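PDB 6QIX: P43 from Trichuris muris, which probably tethers to extracellular matrix and inhibits interleukin-13 function, as the major protein secreted by this whipworm parasite. Local coordinates for residues A[22-28]-A[92-98]; A[32-36]-A[77-81]; A[58-62]-A[124-128]; A[128-132]-A[145-150]; A[190-194]-A[249-253]. One frame throughout, in Å; residues are numbered along the deposited sequence.

Contact 1: residues A[22-28]-A[92-98]; sequences CPDFGDW and CYPLDGE
The disulfide Cys22-Cys92 and the two rings of Phe25 and Trp28 tie an irregular N-terminal run to a regular strand. This layout, and the Trp28-Trp31-Cys34 spacing, are consistent with a thrombospondin type 1-like fold. The SG atoms of Cys22 and Cys92 are 2.1 Å apart, with a torsion of -87° about the S-S bond. From there 22-28 and 92-98 run in roughly the same direction, 26° apart. No hydrogen bond joins them. Phe25 has CG anti to its carbonyl carbon (chi1 -68°), and the ring turns one face to Asp96 and an edge to Pro94. Asp96 CB sits over the centre of that ring in a CH-pi contact, 3.6 Å from the centroid. The carbonyl O of Pro94 approaches the ring edge, 3.5 Å from Phe25 CE1. Glu98 OE1 stands over one face of the Trp28 indole, near its benzo rim, 3.9 Å from Trp28 CZ2. The two side chains cross at about a right angle. Both carboxylates have arginine partners: Asp96 pairs with Arg84 and Glu98 with Arg82. Arg82 also makes a cation-pi contact with Trp28. These arginines come from strand 79-85, the antiparallel neighbour of strand 95-101, so side chains from three adjacent runs meet here.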
# COMPACT_ATOMS: atom_id res chain seq x y z
N CYS A 22 22.48 3.25 18.97
CA CYS A 22 22.50 1.87 18.50
C CYS A 22 23.88 1.46 18.02
O CYS A 22 24.65 2.31 17.57
CB CYS A 22 21.50 1.67 17.35
SG CYS A 22 19.77 1.91 17.74
N PRO A 23 24.20 0.17 18.08
CA PRO A 23 25.44 -0.30 17.45
C PRO A 23 25.35 -0.22 15.93
O PRO A 23 24.27 -0.25 15.34
CB PRO A 23 25.55 -1.76 17.93
CG PRO A 23 24.15 -2.16 18.25
CD PRO A 23 23.46 -0.91 18.74
N ASP A 24 26.51 -0.11 15.29
CA ASP A 24 26.53 -0.06 13.83
C ASP A 24 26.37 -1.46 13.25
O ASP A 24 26.55 -2.47 13.94
CB ASP A 24 27.82 0.60 13.34
CG ASP A 24 28.14 1.89 14.07
OD1 ASP A 24 27.90 2.98 13.52
OD2 ASP A 24 28.64 1.80 15.20
N PHE A 25 26.01 -1.51 11.97
CA PHE A 25 25.76 -2.78 11.31
C PHE A 25 27.08 -3.51 11.04
O PHE A 25 28.15 -2.90 10.98
CB PHE A 25 25.00 -2.56 10.00
CG PHE A 25 23.58 -2.09 10.20
CD1 PHE A 25 22.55 -2.99 10.39
CD2 PHE A 25 23.28 -0.72 10.20
CE1 PHE A 25 21.27 -2.55 10.59
CE2 PHE A 25 22.00 -0.28 10.37
CZ PHE A 25 20.99 -1.19 10.59
N GLY A 26 26.98 -4.84 10.90
CA GLY A 26 28.09 -5.71 10.53
C GLY A 26 28.44 -5.67 9.06
O GLY A 26 29.38 -6.32 8.60
N ASP A 27 27.69 -4.90 8.31
CA ASP A 27 27.92 -4.69 6.89
C ASP A 27 28.11 -5.95 6.05
O ASP A 27 27.91 -7.09 6.49
CB ASP A 27 29.12 -3.75 6.71
CG ASP A 27 28.92 -2.42 7.40
OD1 ASP A 27 28.59 -2.42 8.60
OD2 ASP A 27 29.09 -1.37 6.73
N TRP A 28 28.51 -5.73 4.81
CA TRP A 28 27.71 -6.21 3.70
C TRP A 28 27.93 -7.68 3.37
O TRP A 28 29.07 -8.12 3.18
CB TRP A 28 28.00 -5.33 2.49
CG TRP A 28 27.68 -3.88 2.74
CD1 TRP A 28 28.58 -2.87 2.91
CD2 TRP A 28 26.38 -3.28 2.84
NE1 TRP A 28 27.91 -1.68 3.10
CE2 TRP A 28 26.56 -1.90 3.05
CE3 TRP A 28 25.07 -3.78 2.75
CZ2 TRP A 28 25.50 -1.01 3.19
CZ3 TRP A 28 24.00 -2.89 2.89
CH2 TRP A 28 24.23 -1.52 3.11
N CYS A 92 16.50 -0.12 17.60
CA CYS A 92 17.55 -0.46 16.64
C CYS A 92 17.06 -1.56 15.71
O CYS A 92 17.10 -2.75 16.05
CB CYS A 92 18.83 -0.88 17.37
SG CYS A 92 19.28 0.17 18.73
N TYR A 93 16.59 -1.14 14.54
CA TYR A 93 16.13 -2.07 13.52
C TYR A 93 17.28 -2.98 13.10
O TYR A 93 18.40 -2.50 12.90
CB TYR A 93 15.59 -1.28 12.32
CG TYR A 93 14.89 -2.09 11.29
CD1 TYR A 93 13.64 -2.62 11.53
CD2 TYR A 93 15.49 -2.33 10.04
CE1 TYR A 93 12.99 -3.37 10.58
CE2 TYR A 93 14.83 -3.07 9.08
CZ TYR A 93 13.59 -3.58 9.35
OH TYR A 93 12.95 -4.33 8.40
N PRO A 94 17.05 -4.28 12.94
CA PRO A 94 18.19 -5.20 12.77
C PRO A 94 18.80 -5.23 11.38
O PRO A 94 19.93 -5.73 11.24
CB PRO A 94 17.58 -6.58 13.11
CG PRO A 94 16.12 -6.43 12.83
CD PRO A 94 15.78 -5.00 13.17
N LEU A 95 18.13 -4.73 10.35
CA LEU A 95 18.58 -4.92 8.98
C LEU A 95 18.81 -3.59 8.27
O LEU A 95 18.22 -2.55 8.61
CB LEU A 95 17.56 -5.74 8.17
CG LEU A 95 17.25 -7.12 8.76
CD1 LEU A 95 16.22 -7.83 7.88
CD2 LEU A 95 18.54 -7.96 8.92
N ASP A 96 19.63 -3.64 7.22
CA ASP A 96 19.89 -2.46 6.41
C ASP A 96 20.25 -2.90 4.99
O ASP A 96 21.11 -3.77 4.80
CB ASP A 96 21.01 -1.61 7.02
CG ASP A 96 21.13 -0.26 6.36
OD1 ASP A 96 20.10 0.45 6.29
OD2 ASP A 96 22.23 0.07 5.86
N GLY A 97 19.60 -2.28 4.00
CA GLY A 97 19.75 -2.70 2.62
C GLY A 97 20.28 -1.64 1.66
O GLY A 97 20.25 -0.44 1.94
N GLU A 98 20.77 -2.10 0.52
CA GLU A 98 21.20 -1.24 -0.57
C GLU A 98 20.70 -1.82 -1.89
O GLU A 98 20.69 -3.05 -2.06
CB GLU A 98 22.72 -1.13 -0.61
CG GLU A 98 23.21 0.28 -0.70
CD GLU A 98 24.67 0.40 -0.36
OE1 GLU A 98 25.43 -0.53 -0.73
OE2 GLU A 98 25.05 1.41 0.29

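Contact 2: residues A[32-36]-A[77-81]; sequences TDCLW and CSFKF
Lys80 lies along the backbone of Thr32 and Asp33. Its CB is 3.8 Å from Thr32 O. CG meets the carbonyl oxygens of both Thr32 and Asp33, and CD is 3.6 Å from Thr32 O. CE then passes Cys34 SG at 4.0 Å. The chain is extended all the way, which carries NZ to a water that it shares with Thr32 O. Thr32 is gripped at two points by Phe81. Thr32 N donates to Phe81 O (2.9 Å). Phe81 N donates to Thr32 OG1 (3.0 Å), and that hydroxyl in turn donates to Asp33 O. OG1 can do this because chi1 is 60°, which sets it between the backbone N and the carbonyl carbon. Leu35 N donates to Phe79 O. Ser78 OG donates to Leu35 O (2.9 Å). The benzo edge of Trp36 meets Cys77, and Trp36 CE3 is 3.8 Å from Ser78 CB. Trp36 NE1 donates a hydrogen bond to Pro71 O. Leu35 CD1 packs on Phe81 CB, with Leu46 of helix 39-49 beside both residues. An irregular run bonded only here and there to a regular antiparallel strand, with Cys34 bound to Cys102, is consistent with a thrombospondin type 1-like domain.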
# COMPACT_ATOMS: atom_id res chain seq x y z
N THR A 32 23.20 -9.62 -4.54
CA THR A 32 22.48 -10.65 -5.29
C THR A 32 22.76 -10.50 -6.78
O THR A 32 23.40 -9.55 -7.23
CB THR A 32 20.98 -10.54 -5.07
OG1 THR A 32 20.52 -9.26 -5.52
CG2 THR A 32 20.61 -10.70 -3.61
N ASP A 33 22.25 -11.46 -7.55
CA ASP A 33 22.03 -11.26 -8.98
C ASP A 33 20.93 -10.21 -9.20
O ASP A 33 20.27 -9.75 -8.27
CB ASP A 33 21.64 -12.58 -9.64
CG ASP A 33 22.84 -13.48 -9.90
OD1 ASP A 33 22.63 -14.70 -10.14
OD2 ASP A 33 24.00 -12.98 -9.87
N CYS A 34 20.73 -9.82 -10.46
CA CYS A 34 19.58 -8.97 -10.77
C CYS A 34 18.29 -9.73 -10.45
O CYS A 34 18.09 -10.85 -10.92
CB CYS A 34 19.59 -8.55 -12.24
SG CYS A 34 20.98 -7.41 -12.68
N LEU A 35 17.43 -9.12 -9.63
CA LEU A 35 16.27 -9.81 -9.08
C LEU A 35 15.01 -9.54 -9.90
O LEU A 35 14.88 -8.50 -10.54
CB LEU A 35 16.01 -9.38 -7.63
CG LEU A 35 17.16 -9.64 -6.66
CD1 LEU A 35 16.79 -9.16 -5.27
CD2 LEU A 35 17.55 -11.11 -6.62
N TRP A 36 14.06 -10.46 -9.83
CA TRP A 36 12.84 -10.30 -10.60
C TRP A 36 11.68 -11.03 -9.92
O TRP A 36 11.84 -11.70 -8.91
CB TRP A 36 13.04 -10.80 -12.05
CG TRP A 36 12.00 -10.30 -13.01
CD1 TRP A 36 11.16 -11.06 -13.78
CD2 TRP A 36 11.65 -8.94 -13.25
NE1 TRP A 36 10.31 -10.24 -14.51
CE2 TRP A 36 10.59 -8.94 -14.19
CE3 TRP A 36 12.12 -7.73 -12.76
CZ2 TRP A 36 9.99 -7.76 -14.62
CZ3 TRP A 36 11.53 -6.56 -13.23
CH2 TRP A 36 10.48 -6.59 -14.15
N CYS A 77 13.34 -1.92 -13.97
CA CYS A 77 12.66 -2.35 -12.75
C CYS A 77 13.38 -3.49 -12.02
O CYS A 77 13.06 -3.77 -10.85
CB CYS A 77 11.22 -2.76 -13.07
SG CYS A 77 10.18 -1.41 -13.69
N SER A 78 14.31 -4.17 -12.68
CA SER A 78 15.13 -5.19 -12.05
C SER A 78 16.31 -4.54 -11.31
O SER A 78 16.83 -3.49 -11.72
CB SER A 78 15.61 -6.18 -13.11
OG SER A 78 16.43 -7.19 -12.55
N PHE A 79 16.73 -5.19 -10.23
CA PHE A 79 17.73 -4.58 -9.37
C PHE A 79 18.46 -5.64 -8.57
O PHE A 79 17.94 -6.73 -8.35
CB PHE A 79 17.09 -3.59 -8.39
CG PHE A 79 16.14 -4.22 -7.44
CD1 PHE A 79 16.57 -4.56 -6.16
CD2 PHE A 79 14.82 -4.49 -7.81
CE1 PHE A 79 15.69 -5.11 -5.26
CE2 PHE A 79 13.93 -5.06 -6.90
CZ PHE A 79 14.37 -5.38 -5.64
N LYS A 80 19.70 -5.32 -8.20
CA LYS A 80 20.47 -6.09 -7.23
C LYS A 80 20.27 -5.50 -5.85
O LYS A 80 20.00 -4.31 -5.71
CB LYS A 80 21.96 -6.05 -7.55
CG LYS A 80 22.28 -6.42 -8.94
CD LYS A 80 23.82 -6.44 -9.09
CE LYS A 80 24.25 -6.83 -10.48
NZ LYS A 80 25.71 -6.85 -10.55
N PHE A 81 20.47 -6.34 -4.82
CA PHE A 81 20.28 -5.99 -3.42
C PHE A 81 21.43 -6.55 -2.59
O PHE A 81 21.98 -7.61 -2.89
CB PHE A 81 18.91 -6.52 -2.94
CG PHE A 81 18.61 -6.33 -1.48
CD1 PHE A 81 18.09 -5.13 -1.01
CD2 PHE A 81 18.74 -7.39 -0.59
CE1 PHE A 81 17.75 -4.98 0.33
CE2 PHE A 81 18.41 -7.24 0.75
CZ PHE A 81 17.92 -6.03 1.21
O HOH W 1 25.64 -9.47 -8.74

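Contact 3: residues A[58-62]-A[124-128]; sequences LTGVM and INEKL. With NAG (2-acetamido-2-deoxy-beta-D-glucopyranose), chain C.
Val61 and Met62 pack on Lys127 and Leu128 of helix 126-129 and on Ile124. Residues 58-61 form a type II beta turn, closed by Val61 N to Leu58 O (3.0 Å). Gly60 takes its third place with positive phi (89°), where a CB would be jammed against the carbonyl O of Thr59. The turn presents Val61 to the helix. Leu128 splits its two methyls: CD2 goes to Val61, while CD1 faces Met62. Leu58 CD2 also comes near Leu128 CD2, but more loosely. No hydrogen bond crosses the contact. On the far side of the turn is a sugar, probably carried by Asn57, whose C6 lies 3.5 Å from Thr59 O. Met62 was modelled in two conformers, and its contacts hold only for the one described here. In it the chain is bent about CG-SD (chi3 34°). Met62 SD is then 3.8 Å from Leu128 CD1, and Met62 CE is 3.6 Å from Ile124 CG1. The Lys127 chain is extended as far as CE, and its methylene part lies across Val61 before it bends at the last torsion. With chi1 at 178°, Val61 CG1 is swung away from its own N, to 3.8 Å from Leu128 CD2 and 3.6 Å from Lys127 CE.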
# COMPACT_ATOMS: atom_id res chain seq x y z
N LEU A 58 3.78 -15.18 0.31
CA LEU A 58 3.13 -14.05 -0.32
C LEU A 58 2.36 -14.44 -1.57
O LEU A 58 1.76 -13.57 -2.22
CB LEU A 58 4.14 -12.96 -0.70
CG LEU A 58 5.04 -12.41 0.40
CD1 LEU A 58 5.95 -11.28 -0.14
CD2 LEU A 58 4.18 -11.90 1.56
N THR A 59 2.36 -15.71 -1.94
CA THR A 59 1.63 -16.14 -3.12
C THR A 59 0.17 -15.76 -2.99
O THR A 59 -0.46 -16.02 -1.96
CB THR A 59 1.77 -17.64 -3.33
OG1 THR A 59 3.17 -17.97 -3.40
CG2 THR A 59 1.08 -18.07 -4.61
N GLY A 60 -0.38 -15.14 -4.03
CA GLY A 60 -1.78 -14.77 -4.02
C GLY A 60 -2.07 -13.39 -3.46
O GLY A 60 -3.20 -12.90 -3.61
N VAL A 61 -1.09 -12.75 -2.83
CA VAL A 61 -1.31 -11.45 -2.23
C VAL A 61 -1.24 -10.35 -3.27
O VAL A 61 -2.04 -9.41 -3.24
CB VAL A 61 -0.30 -11.22 -1.10
CG1 VAL A 61 -0.49 -9.84 -0.49
CG2 VAL A 61 -0.42 -12.31 -0.05
N MET A 62 -0.28 -10.40 -4.18
CA MET A 62 -0.17 -9.36 -5.20
C MET A 62 0.38 -9.96 -6.48
O MET A 62 1.34 -9.47 -7.07
CB MET A 62 0.69 -8.19 -4.70
CG MET A 62 1.90 -8.58 -3.89
SD MET A 62 3.20 -7.32 -3.96
CE MET A 62 2.22 -5.82 -4.04
N ILE A 124 0.11 -0.96 -5.54
CA ILE A 124 -0.34 -2.23 -4.94
C ILE A 124 0.50 -2.60 -3.71
O ILE A 124 0.04 -3.33 -2.82
CB ILE A 124 -0.34 -3.38 -5.98
CG1 ILE A 124 1.04 -3.55 -6.60
CG2 ILE A 124 -1.39 -3.12 -7.01
CD1 ILE A 124 1.05 -4.52 -7.75
N ASN A 125 1.74 -2.11 -3.64
CA ASN A 125 2.59 -2.51 -2.52
C ASN A 125 2.07 -2.01 -1.18
O ASN A 125 2.52 -2.51 -0.15
CB ASN A 125 4.03 -2.06 -2.76
CG ASN A 125 4.22 -0.55 -2.76
OD1 ASN A 125 3.28 0.26 -2.75
ND2 ASN A 125 5.50 -0.15 -2.81
N GLU A 126 1.12 -1.06 -1.18
CA GLU A 126 0.58 -0.57 0.08
C GLU A 126 -0.05 -1.70 0.90
O GLU A 126 -0.11 -1.63 2.13
CB GLU A 126 -0.45 0.53 -0.17
CG GLU A 126 0.11 1.84 -0.70
CD GLU A 126 0.98 2.64 0.31
OE1 GLU A 126 0.82 2.49 1.55
OE2 GLU A 126 1.83 3.45 -0.19
N LYS A 127 -0.55 -2.74 0.22
CA LYS A 127 -1.14 -3.88 0.93
C LYS A 127 -0.14 -4.53 1.87
O LYS A 127 -0.49 -4.94 3.00
CB LYS A 127 -1.62 -4.89 -0.10
CG LYS A 127 -2.24 -6.17 0.43
CD LYS A 127 -3.13 -6.83 -0.64
CE LYS A 127 -3.72 -8.18 -0.20
NZ LYS A 127 -5.19 -8.28 -0.51
N LEU A 128 1.12 -4.62 1.42
CA LEU A 128 2.18 -5.22 2.23
C LEU A 128 2.75 -4.22 3.23
O LEU A 128 3.04 -4.60 4.36
CB LEU A 128 3.29 -5.75 1.34
CG LEU A 128 2.91 -6.95 0.48
CD1 LEU A 128 4.09 -7.45 -0.31
CD2 LEU A 128 2.36 -8.06 1.32
C1 NAG C . 0.63 -19.99 -0.21
C2 NAG C . 0.37 -21.50 -0.16
C3 NAG C . -0.40 -21.94 -1.40
C4 NAG C . -1.68 -21.14 -1.55
C5 NAG C . -1.37 -19.64 -1.56
C6 NAG C . -2.62 -18.78 -1.59
C7 NAG C . 2.03 -22.75 1.14
C8 NAG C . 3.34 -23.49 1.10
N2 NAG C . 1.61 -22.24 -0.03
O3 NAG C . -0.72 -23.33 -1.31
O4 NAG C . -2.34 -21.49 -2.77
O5 NAG C . -0.63 -19.28 -0.38
O6 NAG C . -3.12 -18.49 -0.29
O7 NAG C . 1.39 -22.63 2.18

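Contact 4: residues A[128-132]-A[145-150]; sequences LKQCF and YRKMFE. With ACT (acetate ion), chain D.
Phe132 and Tyr145 stack face to face, and this is the tight part of the contact. Their ring centroids are 3.8 Å apart and the planes differ by only 9°. The rings overlap almost fully, although the two side chains arrive at about a right angle. Cys131 CB lies over the other face of the Phe132 ring, so that ring is held between two neighbours. Phe149 fills the next place. Its edge meets the edge of Phe132, with the two CE2 atoms 4.1 Å apart. Lys129 CG rests over one face of Phe149 in a CH-pi contact, 3.8 Å from the centroid, and Leu128 CB touches CZ of the same ring. The contact packs the short helix 126-129 and the 3-10 turn after it against helix 139-151, two consecutive helices joined by a loop. Cys131 adds a disulfide to Cys362. The polar end is looser. Lys129 bends at chi3 (85°), and its NZ makes a long salt bridge of 3.5 Å to Glu150 OE2. Glu126 is a second partner of this ammonium group. Tyr145 OH donates to OXT of an acetate (2.6 Å), probably from the crystallisation liquor. Arg56 and Tyr43 also hydrogen-bond to this acetate.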
# COMPACT_ATOMS: atom_id res chain seq x y z
N LEU A 128 1.12 -4.62 1.42
CA LEU A 128 2.18 -5.22 2.23
C LEU A 128 2.75 -4.22 3.23
O LEU A 128 3.04 -4.60 4.36
CB LEU A 128 3.29 -5.75 1.34
CG LEU A 128 2.91 -6.95 0.48
CD1 LEU A 128 4.09 -7.45 -0.31
CD2 LEU A 128 2.36 -8.06 1.32
N LYS A 129 2.92 -2.97 2.84
CA LYS A 129 3.36 -1.94 3.78
C LYS A 129 2.41 -1.88 4.98
O LYS A 129 2.85 -1.67 6.12
CB LYS A 129 3.44 -0.57 3.08
CG LYS A 129 4.47 -0.51 1.98
CD LYS A 129 4.25 0.73 1.14
CE LYS A 129 4.93 1.92 1.72
NZ LYS A 129 4.86 3.12 0.77
N GLN A 130 1.13 -2.13 4.76
CA GLN A 130 0.17 -2.02 5.84
C GLN A 130 0.31 -3.13 6.86
O GLN A 130 -0.30 -3.04 7.95
CB GLN A 130 -1.24 -1.93 5.23
CG GLN A 130 -1.50 -0.54 4.66
CD GLN A 130 -2.76 -0.44 3.85
OE1 GLN A 130 -3.54 -1.37 3.80
NE2 GLN A 130 -2.94 0.66 3.15
N CYS A 131 1.13 -4.15 6.59
CA CYS A 131 1.38 -5.14 7.63
C CYS A 131 1.99 -4.49 8.85
O CYS A 131 1.86 -5.00 9.97
CB CYS A 131 2.33 -6.23 7.13
SG CYS A 131 1.64 -7.29 5.81
N PHE A 132 2.71 -3.37 8.66
CA PHE A 132 3.44 -2.75 9.76
C PHE A 132 2.80 -1.44 10.19
O PHE A 132 3.48 -0.54 10.68
CB PHE A 132 4.90 -2.59 9.36
CG PHE A 132 5.50 -3.90 8.87
CD1 PHE A 132 5.73 -4.94 9.77
CD2 PHE A 132 5.74 -4.13 7.52
CE1 PHE A 132 6.22 -6.15 9.34
CE2 PHE A 132 6.25 -5.33 7.10
CZ PHE A 132 6.49 -6.35 8.02
N TYR A 145 11.16 -1.18 8.09
CA TYR A 145 10.54 -1.80 6.91
C TYR A 145 10.21 -0.76 5.84
O TYR A 145 10.25 -1.07 4.63
CB TYR A 145 9.28 -2.56 7.30
CG TYR A 145 9.54 -3.94 7.83
CD1 TYR A 145 9.79 -4.99 6.96
CD2 TYR A 145 9.51 -4.21 9.19
CE1 TYR A 145 10.03 -6.27 7.43
CE2 TYR A 145 9.77 -5.50 9.67
CZ TYR A 145 10.02 -6.52 8.79
OH TYR A 145 10.24 -7.80 9.27
N ARG A 146 9.84 0.46 6.25
CA ARG A 146 9.55 1.48 5.25
C ARG A 146 10.78 1.74 4.39
O ARG A 146 10.68 1.83 3.16
CB ARG A 146 9.07 2.77 5.91
CG ARG A 146 8.63 3.81 4.87
CD ARG A 146 7.88 4.97 5.49
NE ARG A 146 8.78 6.05 5.87
CZ ARG A 146 8.66 6.80 6.96
NH1 ARG A 146 7.66 6.60 7.82
NH2 ARG A 146 9.55 7.76 7.20
N LYS A 147 11.95 1.82 5.02
CA LYS A 147 13.17 2.04 4.26
C LYS A 147 13.38 0.92 3.25
O LYS A 147 13.78 1.17 2.11
CB LYS A 147 14.35 2.18 5.23
CG LYS A 147 15.65 2.58 4.57
CD LYS A 147 16.79 2.75 5.59
CE LYS A 147 18.09 3.13 4.87
NZ LYS A 147 18.81 1.96 4.24
N MET A 148 13.08 -0.32 3.63
CA MET A 148 13.22 -1.42 2.69
C MET A 148 12.26 -1.25 1.51
O MET A 148 12.68 -1.31 0.34
CB MET A 148 12.96 -2.76 3.39
CG MET A 148 14.06 -3.15 4.38
SD MET A 148 15.60 -3.61 3.52
CE MET A 148 16.58 -4.14 4.94
N PHE A 149 10.97 -1.01 1.79
CA PHE A 149 9.97 -0.91 0.73
C PHE A 149 10.31 0.23 -0.22
O PHE A 149 10.18 0.10 -1.44
CB PHE A 149 8.58 -0.70 1.32
CG PHE A 149 7.90 -1.95 1.77
CD1 PHE A 149 7.37 -2.83 0.86
CD2 PHE A 149 7.74 -2.21 3.13
CE1 PHE A 149 6.72 -3.98 1.29
CE2 PHE A 149 7.08 -3.36 3.57
CZ PHE A 149 6.59 -4.24 2.65
N GLU A 150 10.77 1.36 0.32
CA GLU A 150 11.01 2.51 -0.53
C GLU A 150 12.21 2.30 -1.45
O GLU A 150 12.33 3.05 -2.43
CB GLU A 150 11.23 3.77 0.30
CG GLU A 150 9.92 4.34 0.94
CD GLU A 150 8.91 4.75 -0.13
OE1 GLU A 150 9.03 5.91 -0.63
OE2 GLU A 150 8.03 3.92 -0.49
C ACT D . 10.76 -10.59 6.70
O ACT D . 10.20 -11.59 6.21
OXT ACT D . 10.29 -9.76 7.53
CH3 ACT D . 12.18 -10.33 6.18

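Contact 5: residues A[190-194]-A[249-253]; sequences AYGPP and KCMKR
Tyr191, Met251 and Arg253 make most of this contact. It sets an irregular run, 190-194, against the antiparallel strand 246-252. The layout resembles that of residues 22-36 with strand 79-85 and is consistent with a second thrombospondin type 1-like unit. The two backbones run in nearly opposite directions, 163° apart. One direct backbone bond joins them: Gly192 N to Lys252 O at 2.9 Å, almost straight. A water takes the next place, donating to Pro193 O and accepting from Lys252 N. Met251 fills the space between Tyr191 and Pro194. Its CG lies 3.7 Å from Pro194 CB. A bend at chi3 (60°) then turns the methyl back, so that Met251 CE is 3.4 Å from Tyr191 CG. The sulfur stays above the ring at a distance, a Met-aromatic contact. Arg253, extended from CG to NE, crosses the face of the Tyr191 ring at a slant. Its CD lies over that face, toward the rim, 3.9 Å from the ring centroid. The guanidinium continues past the ring, with NE hydrogen-bonded to Phe260 O. Ring and guanidinium planes are only 10° apart. Tyr191 OH sits over the centre of the guanidinium face, 3.3 Å from Arg253 CZ.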
# COMPACT_ATOMS: atom_id res chain seq x y z
N ALA A 190 10.82 20.56 -1.25
CA ALA A 190 11.06 19.81 -0.02
C ALA A 190 9.80 19.68 0.83
O ALA A 190 9.03 20.65 0.99
CB ALA A 190 12.15 20.49 0.80
N TYR A 191 9.62 18.50 1.41
CA TYR A 191 8.53 18.29 2.36
C TYR A 191 8.78 19.11 3.61
O TYR A 191 9.93 19.31 4.03
CB TYR A 191 8.42 16.82 2.76
CG TYR A 191 7.89 15.88 1.70
CD1 TYR A 191 6.53 15.88 1.36
CD2 TYR A 191 8.72 14.99 1.05
CE1 TYR A 191 6.04 15.04 0.38
CE2 TYR A 191 8.21 14.11 0.12
CZ TYR A 191 6.88 14.15 -0.22
OH TYR A 191 6.36 13.26 -1.17
N GLY A 192 7.67 19.59 4.21
CA GLY A 192 7.73 20.16 5.53
C GLY A 192 7.77 19.07 6.58
O GLY A 192 7.81 17.85 6.27
N PRO A 193 7.78 19.49 7.85
CA PRO A 193 7.79 18.52 8.93
C PRO A 193 6.53 17.66 8.90
O PRO A 193 5.44 18.17 8.60
CB PRO A 193 7.85 19.38 10.20
CG PRO A 193 7.61 20.79 9.78
CD PRO A 193 7.86 20.89 8.31
N PRO A 194 6.64 16.37 9.18
CA PRO A 194 5.41 15.54 9.28
C PRO A 194 4.49 16.02 10.40
O PRO A 194 4.94 16.53 11.43
CB PRO A 194 5.93 14.14 9.61
CG PRO A 194 7.38 14.18 9.39
CD PRO A 194 7.85 15.59 9.49
N LYS A 249 -1.05 10.39 9.34
CA LYS A 249 0.08 11.31 9.47
C LYS A 249 0.44 11.82 8.09
O LYS A 249 0.50 11.03 7.14
CB LYS A 249 1.28 10.59 10.07
CG LYS A 249 2.49 11.45 10.28
CD LYS A 249 3.58 10.70 11.03
CE LYS A 249 3.24 10.55 12.51
NZ LYS A 249 4.43 10.38 13.37
N CYS A 250 0.63 13.13 7.97
CA CYS A 250 0.75 13.83 6.69
C CYS A 250 2.16 14.33 6.53
O CYS A 250 2.73 14.85 7.49
CB CYS A 250 -0.14 15.11 6.60
SG CYS A 250 -1.67 15.09 7.42
N MET A 251 2.68 14.27 5.29
CA MET A 251 3.84 15.05 4.87
C MET A 251 3.46 15.78 3.60
O MET A 251 2.97 15.16 2.65
CB MET A 251 5.04 14.15 4.64
CG MET A 251 5.76 13.80 5.92
SD MET A 251 7.13 12.76 5.50
CE MET A 251 8.06 13.83 4.43
N LYS A 252 3.72 17.09 3.57
CA LYS A 252 3.24 17.94 2.49
C LYS A 252 4.38 18.75 1.89
O LYS A 252 5.27 19.21 2.61
CB LYS A 252 2.13 18.89 3.00
CG LYS A 252 1.52 19.76 1.89
CD LYS A 252 0.34 20.62 2.42
CE LYS A 252 0.26 21.97 1.70
NZ LYS A 252 -1.16 22.38 1.43
N ARG A 253 4.32 18.92 0.57
CA ARG A 253 5.26 19.78 -0.14
C ARG A 253 4.48 20.62 -1.14
O ARG A 253 3.33 20.33 -1.49
CB ARG A 253 6.36 18.95 -0.80
CG ARG A 253 5.84 18.04 -1.89
CD ARG A 253 6.96 17.16 -2.43
NE ARG A 253 6.42 16.16 -3.36
CZ ARG A 253 7.09 15.12 -3.84
NH1 ARG A 253 8.38 14.94 -3.50
NH2 ARG A 253 6.48 14.29 -4.67
O HOH W 2 4.22 18.50 6.10

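In the fold
From the N terminus, contact 1 closes the widest of the first loops, joining 22-28 to 92-98. Contact 2 is nested inside it and joins 32-36 to 77-81. Both reach one two-stranded sheet, strands 79-85 and 95-101, and they touch where Phe81 packs on Gly97 and Glu98. Contact 3 crosses both, because 58-62 lies within their loops and its partner 124-128 lies beyond them. Contact 4 begins at Leu128 and closes a short loop of 12 residues onto helix 139-151. The helix returns to contact 1 by the Asp96-Lys147 salt bridge. Contact 5 follows in series. It ties 190-194 to another sheet, strands 246-252 and 262-268, and touches none of the others.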